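Alpha-rhamnosidase (Dictyoglomus thermophilum, PDB 6I60) is an alpha-L-rhamnosidase that probably hydrolyses terminal non-reducing alpha-L-rhamnose residues in alpha-L-rhamnosides. Local coordinates at residues A[224-229]-A[531-536]; A[240-245]-A[316-321]; A[898-903]-A[926-931]. All coordinates share one frame; numbering follows the deposited sequence.

How the contacts relate
The three contacts are well separated. The centres of contacts 1 and 2 lie about 36 Å apart, those of contacts 1 and 3 about 49 Å, and those of contacts 2 and 3 about 73 Å; no two touch. Contact 1 joins strand 226-233 of the N-terminal rhamnosidase region to helix 524-535 of the six-hairpin glycosidase region, closing a long loop of chain. Nested in that loop is contact 2, where strand 242-250, the next strand after 226-233, meets the loop before strand 325-329. Contact 3 follows in sequence, pairing strands 893-899 and 927-932 across the chain's centre from the other two. Of the three, contact 1 is the one that ties the helical glycosidase region to a beta domain.

Contact 1. Residues A[224-229]-A[531-536]; sequences KKRVLY and LNDIRD
Lys225 and Arg226 meet residues 532-536, and the motif is a salt-bridge network of Arg226, Asp533, Arg535 and Asp536 joining a strand of the N-terminal rhamnosidase region to the six-hairpin glycosidase region. The axes of strand 226-228 and helix 531-535 stay 11.2 Å apart, so long side chains must span the gap. Lys225 runs its methylenes past the backbone of Asp536, with CD 3.3 Å from Asp536 O. Its chain then bends and leads NZ away to a triethylene glycol, likely a crystallisation additive.

Arg226, the next residue, carries the contact. A bend at chi3 (50°) turns the guanidinium toward Asp533 and Asp536. Arg226 NE donates to Asp536 OD1 at 2.6 Å, and NH2 makes a weak second bond to the same oxygen. Asp536 OD1 lies in the guanidinium plane, yet the two flat groups stand almost perpendicular (84° apart), so NE meets this oxygen from above the carboxylate plane instead of forming a flat two-oxygen pair. Arg226 NH2 also forms a salt bridge with Asp533 OD1 at 2.9 Å, while NH1 pairs with Glu340, whose OE1 additionally accepts from Asn532 ND2. These acids probably balance the charge of the buried Arg226 and the nearness of Arg535 NH2, which lies over one face of its guanidinium.

Further along the same strand, Val227 and Tyr229 make backbone bonds to Tyr338 of the sheet. Asp536 is meanwhile gripped by both arginines: its other oxygen, OD2, accepts Arg535 NH2 at 2.9 Å and Arg535 NE at 3.3 Å, both from the same face of the carboxylate.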
loop_
_atom_site.group_PDB
_atom_site.type_symbol
_atom_site.label_atom_id
_atom_site.label_comp_id
_atom_site.label_asym_id
_atom_site.label_seq_id
_atom_site.Cartn_x
_atom_site.Cartn_y
_atom_site.Cartn_z
ATOM N N LYS A 224 -5.882 -20.919 0.444
ATOM C CA LYS A 224 -6.956 -21.856 0.754
ATOM C C LYS A 224 -8.325 -21.198 0.638
ATOM O O LYS A 224 -9.324 -21.886 0.400
ATOM C CB LYS A 224 -6.760 -22.434 2.155
ATOM C CG LYS A 224 -5.931 -23.708 2.192
ATOM C CD LYS A 224 -5.711 -24.178 3.621
ATOM C CE LYS A 224 -4.970 -25.502 3.660
ATOM N NZ LYS A 224 -4.375 -25.753 5.001
ATOM N N LYS A 225 -8.394 -19.877 0.798
ATOM C CA LYS A 225 -9.658 -19.156 0.723
ATOM C C LYS A 225 -9.852 -18.408 -0.587
ATOM O O LYS A 225 -10.996 -18.178 -0.990
ATOM C CB LYS A 225 -9.772 -18.165 1.889
ATOM C CG LYS A 225 -10.000 -18.819 3.243
ATOM C CD LYS A 225 -11.352 -18.427 3.824
ATOM C CE LYS A 225 -11.705 -19.271 5.041
ATOM N NZ LYS A 225 -13.153 -19.631 5.076
ATOM N N ARG A 226 -8.770 -18.028 -1.266
ATOM C CA ARG A 226 -8.889 -17.276 -2.507
ATOM C C ARG A 226 -7.547 -17.276 -3.221
ATOM O O ARG A 226 -6.500 -17.174 -2.578
ATOM C CB ARG A 226 -9.349 -15.838 -2.239
ATOM C CG ARG A 226 -8.757 -14.801 -3.172
ATOM C CD ARG A 226 -9.434 -13.466 -2.968
ATOM N NE ARG A 226 -9.474 -13.126 -1.553
ATOM C CZ ARG A 226 -9.084 -11.961 -1.055
ATOM N NH1 ARG A 226 -8.628 -11.008 -1.856
ATOM N NH2 ARG A 226 -9.153 -11.754 0.249
ATOM N N VAL A 227 -7.590 -17.396 -4.547
ATOM C CA VAL A 227 -6.406 -17.339 -5.397
ATOM C C VAL A 227 -6.663 -16.305 -6.484
ATOM O O VAL A 227 -7.567 -16.481 -7.308
ATOM C CB VAL A 227 -6.073 -18.706 -6.021
ATOM C CG1 VAL A 227 -4.901 -18.575 -6.985
ATOM C CG2 VAL A 227 -5.770 -19.733 -4.937
ATOM N N LEU A 228 -5.872 -15.233 -6.490
ATOM C CA LEU A 228 -6.023 -14.185 -7.491
ATOM C C LEU A 228 -5.296 -14.587 -8.768
ATOM O O LEU A 228 -4.071 -14.748 -8.766
ATOM C CB LEU A 228 -5.483 -12.855 -6.971
ATOM C CG LEU A 228 -5.841 -12.457 -5.542
ATOM C CD1 LEU A 228 -4.942 -11.330 -5.072
ATOM C CD2 LEU A 228 -7.301 -12.048 -5.459
ATOM N N TYR A 229 -6.043 -14.745 -9.856
ATOM C CA TYR A 229 -5.456 -15.035 -11.155
ATOM C C TYR A 229 -5.279 -13.743 -11.944
ATOM O O TYR A 229 -5.978 -12.752 -11.716
ATOM C CB TYR A 229 -6.315 -16.028 -11.945
ATOM C CG TYR A 229 -7.622 -15.470 -12.467
ATOM C CD1 TYR A 229 -8.759 -15.453 -11.672
ATOM C CD2 TYR A 229 -7.720 -14.975 -13.763
ATOM C CE1 TYR A 229 -9.956 -14.947 -12.146
ATOM C CE2 TYR A 229 -8.911 -14.468 -14.245
ATOM C CZ TYR A 229 -10.026 -14.457 -13.433
ATOM O OH TYR A 229 -11.213 -13.954 -13.910
ATOM N N LEU A 531 -8.275 -5.261 2.333
ATOM C CA LEU A 531 -9.501 -5.364 3.117
ATOM C C LEU A 531 -10.208 -6.686 2.860
ATOM O O LEU A 531 -10.838 -7.242 3.769
ATOM C CB LEU A 531 -10.428 -4.190 2.801
ATOM C CG LEU A 531 -10.192 -2.918 3.616
ATOM C CD1 LEU A 531 -11.198 -1.841 3.240
ATOM C CD2 LEU A 531 -10.254 -3.225 5.105
ATOM N N ASN A 532 -10.114 -7.204 1.636
ATOM C CA ASN A 532 -10.640 -8.536 1.363
ATOM C C ASN A 532 -9.837 -9.600 2.098
ATOM O O ASN A 532 -10.402 -10.591 2.574
ATOM C CB ASN A 532 -10.637 -8.806 -0.142
ATOM C CG ASN A 532 -11.772 -8.108 -0.862
ATOM O OD1 ASN A 532 -12.799 -7.784 -0.267
ATOM N ND2 ASN A 532 -11.591 -7.873 -2.156
ATOM N N ASP A 533 -8.515 -9.417 2.191
ATOM C CA ASP A 533 -7.679 -10.387 2.893
ATOM C C ASP A 533 -8.069 -10.487 4.361
ATOM O O ASP A 533 -8.085 -11.583 4.935
ATOM C CB ASP A 533 -6.204 -10.008 2.757
ATOM C CG ASP A 533 -5.684 -10.179 1.342
ATOM O OD1 ASP A 533 -6.412 -10.748 0.503
ATOM O OD2 ASP A 533 -4.544 -9.740 1.071
ATOM N N ILE A 534 -8.382 -9.350 4.986
ATOM C CA ILE A 534 -8.861 -9.367 6.363
ATOM C C ILE A 534 -10.219 -10.050 6.443
ATOM O O ILE A 534 -10.505 -10.788 7.394
ATOM C CB ILE A 534 -8.908 -7.933 6.921
ATOM C CG1 ILE A 534 -7.506 -7.321 6.914
ATOM C CG2 ILE A 534 -9.499 -7.914 8.320
ATOM C CD1 ILE A 534 -7.479 -5.875 6.485
ATOM N N ARG A 535 -11.073 -9.826 5.441
ATOM C CA ARG A 535 -12.370 -10.493 5.405
ATOM C C ARG A 535 -12.212 -11.998 5.228
ATOM O O ARG A 535 -12.987 -12.780 5.792
ATOM C CB ARG A 535 -13.223 -9.900 4.283
ATOM C CG ARG A 535 -14.644 -10.430 4.224
ATOM C CD ARG A 535 -15.150 -10.465 2.792
ATOM N NE ARG A 535 -14.258 -11.219 1.913
ATOM C CZ ARG A 535 -14.001 -10.893 0.649
ATOM N NH1 ARG A 535 -14.571 -9.821 0.113
ATOM N NH2 ARG A 535 -13.178 -11.638 -0.077
ATOM N N ASP A 536 -11.211 -12.422 4.457
ATOM C CA ASP A 536 -10.957 -13.838 4.226
ATOM C C ASP A 536 -10.304 -14.526 5.417
ATOM O O ASP A 536 -10.180 -15.756 5.409
ATOM C CB ASP A 536 -10.076 -14.023 2.985
ATOM C CG ASP A 536 -10.874 -14.003 1.692
ATOM O OD1 ASP A 536 -10.301 -14.334 0.632
ATOM O OD2 ASP A 536 -12.073 -13.653 1.734
#

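Contact 2. Residues A[240-245]-A[316-321]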
loop_
_atom_site.group_PDB
_atom_site.type_symbol
_atom_site.label_atom_id
_atom_site.label_comp_id
_atom_site.label_asym_id
_atom_site.label_seq_id
_atom_site.Cartn_x
_atom_site.Cartn_y
_atom_site.Cartn_z
ATOM N N ASP A 240 1.522 -17.457 -36.569
ATOM C CA ASP A 240 0.668 -18.180 -37.502
ATOM C C ASP A 240 0.614 -19.668 -37.187
ATOM O O ASP A 240 -0.281 -20.119 -36.465
ATOM C CB ASP A 240 1.142 -17.967 -38.941
ATOM C CG ASP A 240 0.075 -18.316 -39.961
ATOM O OD1 ASP A 240 -1.125 -18.176 -39.643
ATOM O OD2 ASP A 240 0.436 -18.734 -41.080
ATOM N N GLY A 241 1.564 -20.434 -37.720
ATOM C CA GLY A 241 1.524 -21.884 -37.651
ATOM C C GLY A 241 1.599 -22.485 -36.261
ATOM O O GLY A 241 0.621 -22.458 -35.509
ATOM N N LYS A 242 2.751 -23.052 -35.915
ATOM C CA LYS A 242 2.917 -23.688 -34.616
ATOM C C LYS A 242 3.107 -22.638 -33.530
ATOM O O LYS A 242 3.744 -21.602 -33.746
ATOM C CB LYS A 242 4.107 -24.647 -34.636
ATOM C CG LYS A 242 3.715 -26.118 -34.626
ATOM C CD LYS A 242 4.636 -26.932 -33.731
ATOM C CE LYS A 242 5.034 -28.244 -34.391
ATOM N NZ LYS A 242 6.151 -28.918 -33.671
ATOM N N ASN A 243 2.540 -22.907 -32.357
ATOM C CA ASN A 243 2.614 -21.998 -31.225
ATOM C C ASN A 243 3.111 -22.745 -29.999
ATOM O O ASN A 243 3.003 -23.970 -29.902
ATOM C CB ASN A 243 1.257 -21.362 -30.921
ATOM C CG ASN A 243 0.920 -20.237 -31.866
ATOM O OD1 ASN A 243 1.349 -20.227 -33.019
ATOM N ND2 ASN A 243 0.146 -19.275 -31.383
ATOM N N ALA A 244 3.652 -21.984 -29.051
ATOM C CA ALA A 244 4.178 -22.555 -27.822
ATOM C C ALA A 244 3.943 -21.581 -26.678
ATOM O O ALA A 244 4.039 -20.364 -26.858
ATOM C CB ALA A 244 5.672 -22.876 -27.948
ATOM N N ILE A 245 3.633 -22.126 -25.507
ATOM C CA ILE A 245 3.477 -21.337 -24.294
ATOM C C ILE A 245 4.440 -21.875 -23.244
ATOM O O ILE A 245 4.775 -23.064 -23.231
ATOM C CB ILE A 245 2.023 -21.357 -23.777
ATOM C CG1 ILE A 245 1.463 -22.773 -23.816
ATOM C CG2 ILE A 245 1.147 -20.454 -24.621
ATOM C CD1 ILE A 245 1.693 -23.546 -22.557
ATOM N N LEU A 316 9.405 -22.122 -27.571
ATOM C CA LEU A 316 9.259 -21.623 -28.930
ATOM C C LEU A 316 8.627 -22.706 -29.801
ATOM O O LEU A 316 8.778 -23.896 -29.510
ATOM C CB LEU A 316 10.607 -21.181 -29.525
ATOM C CG LEU A 316 11.367 -20.166 -28.671
ATOM C CD1 LEU A 316 12.327 -20.886 -27.780
ATOM C CD2 LEU A 316 12.095 -19.132 -29.512
ATOM N N PRO A 317 7.905 -22.306 -30.871
ATOM C CA PRO A 317 7.076 -23.267 -31.623
ATOM C C PRO A 317 7.771 -24.564 -32.006
ATOM O O PRO A 317 7.405 -25.636 -31.514
ATOM C CB PRO A 317 6.685 -22.471 -32.873
ATOM C CG PRO A 317 6.669 -21.057 -32.420
ATOM C CD PRO A 317 7.758 -20.932 -31.387
ATOM N N ASP A 318 8.766 -24.486 -32.884
ATOM C CA ASP A 318 9.461 -25.678 -33.366
ATOM C C ASP A 318 10.455 -26.127 -32.302
ATOM O O ASP A 318 11.610 -25.703 -32.277
ATOM C CB ASP A 318 10.146 -25.396 -34.697
ATOM C CG ASP A 318 9.156 -25.108 -35.807
ATOM O OD1 ASP A 318 9.108 -23.952 -36.280
ATOM O OD2 ASP A 318 8.419 -26.037 -36.202
ATOM N N PHE A 319 9.995 -27.002 -31.409
ATOM C CA PHE A 319 10.839 -27.540 -30.352
ATOM C C PHE A 319 10.404 -28.965 -30.052
ATOM O O PHE A 319 9.206 -29.261 -30.024
ATOM C CB PHE A 319 10.768 -26.683 -29.081
ATOM C CG PHE A 319 11.525 -27.261 -27.915
ATOM C CD1 PHE A 319 10.849 -27.770 -26.818
ATOM C CD2 PHE A 319 12.909 -27.297 -27.917
ATOM C CE1 PHE A 319 11.541 -28.302 -25.744
ATOM C CE2 PHE A 319 13.606 -27.825 -26.847
ATOM C CZ PHE A 319 12.921 -28.329 -25.760
ATOM N N ASP A 320 11.384 -29.841 -29.831
ATOM C CA ASP A 320 11.109 -31.237 -29.515
ATOM C C ASP A 320 10.377 -31.350 -28.184
ATOM O O ASP A 320 11.002 -31.551 -27.137
ATOM C CB ASP A 320 12.405 -32.048 -29.481
ATOM C CG ASP A 320 12.209 -33.480 -29.937
ATOM O OD1 ASP A 320 11.865 -33.684 -31.121
ATOM O OD2 ASP A 320 12.397 -34.398 -29.111
ATOM N N ASP A 321 9.050 -31.226 -28.219
ATOM C CA ASP A 321 8.252 -31.246 -26.999
ATOM C C ASP A 321 8.211 -32.616 -26.336
ATOM O O ASP A 321 7.709 -32.721 -25.213
ATOM C CB ASP A 321 6.827 -30.776 -27.299
ATOM C CG ASP A 321 6.100 -30.305 -26.059
ATOM O OD1 ASP A 321 6.741 -30.234 -24.989
ATOM O OD2 ASP A 321 4.889 -30.008 -26.153
#
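Pro317 packs CB and CG of its ring against the carbonyl oxygen of Lys242, and this is the close part of the contact. Pro317 CB stands 3.2 Å from Lys242 O, and the CB atoms of Lys242 and Pro317 are 3.8 Å apart. The nearest CA atoms, those of Asn243 and Pro317, are 4.7 Å apart, a spacing that brings the Leu316-Pro317 part of the loop against the start of strand 242-250. One step further along the strand, Ala244 points its methyl at the peptide linking Leu316 and Pro317: Ala244 CB lies 3.5 Å from Leu316 C and 3.7 Å from Pro317 N.

The strand itself is held by its neighbours. Asn243 and Ile245 bond through their backbones to Phe183 and Lys181 of strand 171-184, and Ala244 N donates to Asn207 OD1. Residues 316-321 belong to the loop between strands 302-306 and 325-329, and Pro317 also touches Asn207, so the loop packs on the same part of this beta domain.

Toward solvent the contact becomes loose. In the exposed Lys242 chain, chi2 (-140°) sets CD 3.8 Å from Pro317 O, and a further bend at chi3 (-137°) directs CE and NZ onward. The ammonium ends near the carboxylate of Asp318, but Lys242 NZ and Asp318 OD2 remain 4.5 Å apart, too far for a salt bridge.

With no hydrogen bond between the two segments, the loop is not an added sheet strand here; across this contact it is held by van der Waals packing of proline and alanine on backbone, supplemented at most by a long-range attraction between the exposed charges.

Contact 3. Residues A[898-903]-A[926-931]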
loop_
_atom_site.group_PDB
_atom_site.type_symbol
_atom_site.label_atom_id
_atom_site.label_comp_id
_atom_site.label_asym_id
_atom_site.label_seq_id
_atom_site.Cartn_x
_atom_site.Cartn_y
_atom_site.Cartn_z
ATOM N N VAL A 898 -6.008 31.293 7.731
ATOM C CA VAL A 898 -4.836 32.161 7.773
ATOM C C VAL A 898 -4.494 32.442 9.232
ATOM O O VAL A 898 -5.312 33.027 9.958
ATOM C CB VAL A 898 -5.076 33.463 6.991
ATOM C CG1 VAL A 898 -3.787 34.252 6.867
ATOM C CG2 VAL A 898 -5.652 33.159 5.613
ATOM N N PRO A 899 -3.314 32.044 9.707
ATOM C CA PRO A 899 -2.958 32.305 11.108
ATOM C C PRO A 899 -2.593 33.765 11.332
ATOM O O PRO A 899 -1.854 34.372 10.553
ATOM C CB PRO A 899 -1.749 31.391 11.340
ATOM C CG PRO A 899 -1.132 31.241 9.989
ATOM C CD PRO A 899 -2.252 31.325 8.982
ATOM N N LYS A 900 -3.126 34.328 12.415
ATOM C CA LYS A 900 -2.884 35.727 12.764
ATOM C C LYS A 900 -1.593 35.799 13.568
ATOM O O LYS A 900 -1.580 35.612 14.786
ATOM C CB LYS A 900 -4.064 36.304 13.537
ATOM C CG LYS A 900 -5.422 35.809 13.068
ATOM C CD LYS A 900 -6.531 36.743 13.517
ATOM C CE LYS A 900 -6.942 36.460 14.951
ATOM N NZ LYS A 900 -8.268 37.058 15.270
ATOM N N LEU A 901 -0.489 36.070 12.876
ATOM C CA LEU A 901 0.817 36.199 13.508
ATOM C C LEU A 901 1.206 37.648 13.772
ATOM O O LEU A 901 2.301 37.896 14.289
ATOM C CB LEU A 901 1.893 35.527 12.645
ATOM C CG LEU A 901 1.498 34.213 11.968
ATOM C CD1 LEU A 901 2.475 33.865 10.856
ATOM C CD2 LEU A 901 1.409 33.080 12.983
ATOM N N PHE A 902 0.342 38.603 13.438
ATOM C CA PHE A 902 0.642 40.019 13.575
ATOM C C PHE A 902 -0.502 40.729 14.285
ATOM O O PHE A 902 -1.670 40.357 14.137
ATOM C CB PHE A 902 0.887 40.672 12.208
ATOM C CG PHE A 902 1.798 39.881 11.313
ATOM C CD1 PHE A 902 3.084 39.559 11.716
ATOM C CD2 PHE A 902 1.370 39.467 10.061
ATOM C CE1 PHE A 902 3.925 38.836 10.890
ATOM C CE2 PHE A 902 2.207 38.744 9.230
ATOM C CZ PHE A 902 3.486 38.428 9.645
ATOM N N GLU A 903 -0.155 41.764 15.053
ATOM C CA GLU A 903 -1.172 42.517 15.782
ATOM C C GLU A 903 -2.113 43.234 14.824
ATOM O O GLU A 903 -3.335 43.210 15.001
ATOM C CB GLU A 903 -0.507 43.505 16.740
ATOM C CG GLU A 903 -0.224 42.923 18.114
ATOM C CD GLU A 903 0.859 43.673 18.861
ATOM O OE1 GLU A 903 0.697 44.893 19.079
ATOM O OE2 GLU A 903 1.872 43.041 19.229
ATOM N N LYS A 926 -7.609 33.283 16.568
ATOM C CA LYS A 926 -6.343 32.617 16.274
ATOM C C LYS A 926 -6.113 32.554 14.769
ATOM O O LYS A 926 -4.968 32.595 14.306
ATOM C CB LYS A 926 -6.304 31.210 16.879
ATOM C CG LYS A 926 -5.529 31.110 18.187
ATOM C CD LYS A 926 -4.928 29.719 18.375
ATOM C CE LYS A 926 -3.898 29.716 19.494
ATOM N NZ LYS A 926 -2.668 28.967 19.121
ATOM N N TYR A 927 -7.193 32.461 13.997
ATOM C CA TYR A 927 -7.114 32.359 12.550
ATOM C C TYR A 927 -8.048 33.373 11.898
ATOM O O TYR A 927 -8.904 33.979 12.547
ATOM C CB TYR A 927 -7.469 30.945 12.069
ATOM C CG TYR A 927 -6.492 29.873 12.499
ATOM C CD1 TYR A 927 -5.284 29.696 11.835
ATOM C CD2 TYR A 927 -6.785 29.031 13.563
ATOM C CE1 TYR A 927 -4.392 28.714 12.226
ATOM C CE2 TYR A 927 -5.901 28.047 13.959
ATOM C CZ TYR A 927 -4.708 27.892 13.289
ATOM O OH TYR A 927 -3.833 26.908 13.689
ATOM N N ILE A 928 -7.859 33.553 10.593
ATOM C CA ILE A 928 -8.785 34.291 9.740
ATOM C C ILE A 928 -9.355 33.298 8.738
ATOM O O ILE A 928 -8.603 32.671 7.979
ATOM C CB ILE A 928 -8.104 35.472 9.029
ATOM C CG1 ILE A 928 -7.985 36.668 9.979
ATOM C CG2 ILE A 928 -8.875 35.866 7.777
ATOM C CD1 ILE A 928 -9.265 37.473 10.121
ATOM N N VAL A 929 -10.674 33.146 8.742
ATOM C CA VAL A 929 -11.340 32.108 7.964
ATOM C C VAL A 929 -11.786 32.679 6.627
ATOM O O VAL A 929 -12.473 33.707 6.573
ATOM C CB VAL A 929 -12.533 31.525 8.739
ATOM C CG1 VAL A 929 -13.199 30.424 7.930
ATOM C CG2 VAL A 929 -12.078 31.003 10.092
ATOM N N ILE A 930 -11.396 32.010 5.545
ATOM C CA ILE A 930 -11.802 32.363 4.190
ATOM C C ILE A 930 -12.376 31.116 3.534
ATOM O O ILE A 930 -11.762 30.045 3.586
ATOM C CB ILE A 930 -10.627 32.919 3.362
ATOM C CG1 ILE A 930 -9.993 34.122 4.066
ATOM C CG2 ILE A 930 -11.091 33.306 1.967
ATOM C CD1 ILE A 930 -8.582 34.422 3.608
ATOM N N ARG A 931 -13.552 31.253 2.928
ATOM C CA ARG A 931 -14.231 30.152 2.257
ATOM C C ARG A 931 -14.230 30.420 0.759
ATOM O O ARG A 931 -14.731 31.458 0.312
ATOM C CB ARG A 931 -15.660 29.991 2.778
ATOM C CG ARG A 931 -15.741 29.321 4.136
ATOM C CD ARG A 931 -17.080 29.574 4.804
ATOM N NE ARG A 931 -16.946 29.745 6.248
ATOM C CZ ARG A 931 -16.740 28.749 7.104
ATOM N NH1 ARG A 931 -16.642 27.500 6.666
ATOM N NH2 ARG A 931 -16.632 29.001 8.402
#
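Tyr927 turns the edge of its ring to the backbone of Val898, whose C and O lie near the ring plane, while Pro899 approaches on a slant. The closest ring contact is Tyr927 CD1 to Pro899 CA, 3.6 Å, and Pro899 CB reaches Tyr927 CE1 at 3.9 Å. Within the second segment, Val929 CG1 lies over one face of the Arg931 guanidinium, which forms salt bridges with Glu922 and Glu895.

Behind these groups is an antiparallel pairing of strands 893-899 and 927-932, neighbours in a mixed sheet of the C-terminal region. Val898 and Ile928 form the hydrogen-bonded pair, with Val898 N to Ile928 O at 2.9 Å and Ile928 N to Val898 O at 2.7 Å. Pro899 and Tyr927 form the non-hydrogen-bonded pair, so strand 927-932 asks no N-H of the proline. Past the strand end, Lys900 N continues the ladder to Lys926 O at 3.2 Å, with a nearly straight N-H...O angle of 179°.

On the sheet face opposite Tyr927, Val898 CG2 meets Ile930 CD1 at 3.8 Å. The Lys900 chain runs over the backbone of Lys926 and Tyr927, Lys900 CD lying 3.8 Å from Ile928 CG1, and a bend at chi3 (-82°) carries it on toward its salt bridge with Glu923. Replacing Lys900 by an alanine here would probably leave Glu923 without its charged mate and take from Ile928 CG1 the contact with the lysine CD. The side chain of Lys926 starts away from the other segment, and its NZ bonds to a bound triethylene glycol.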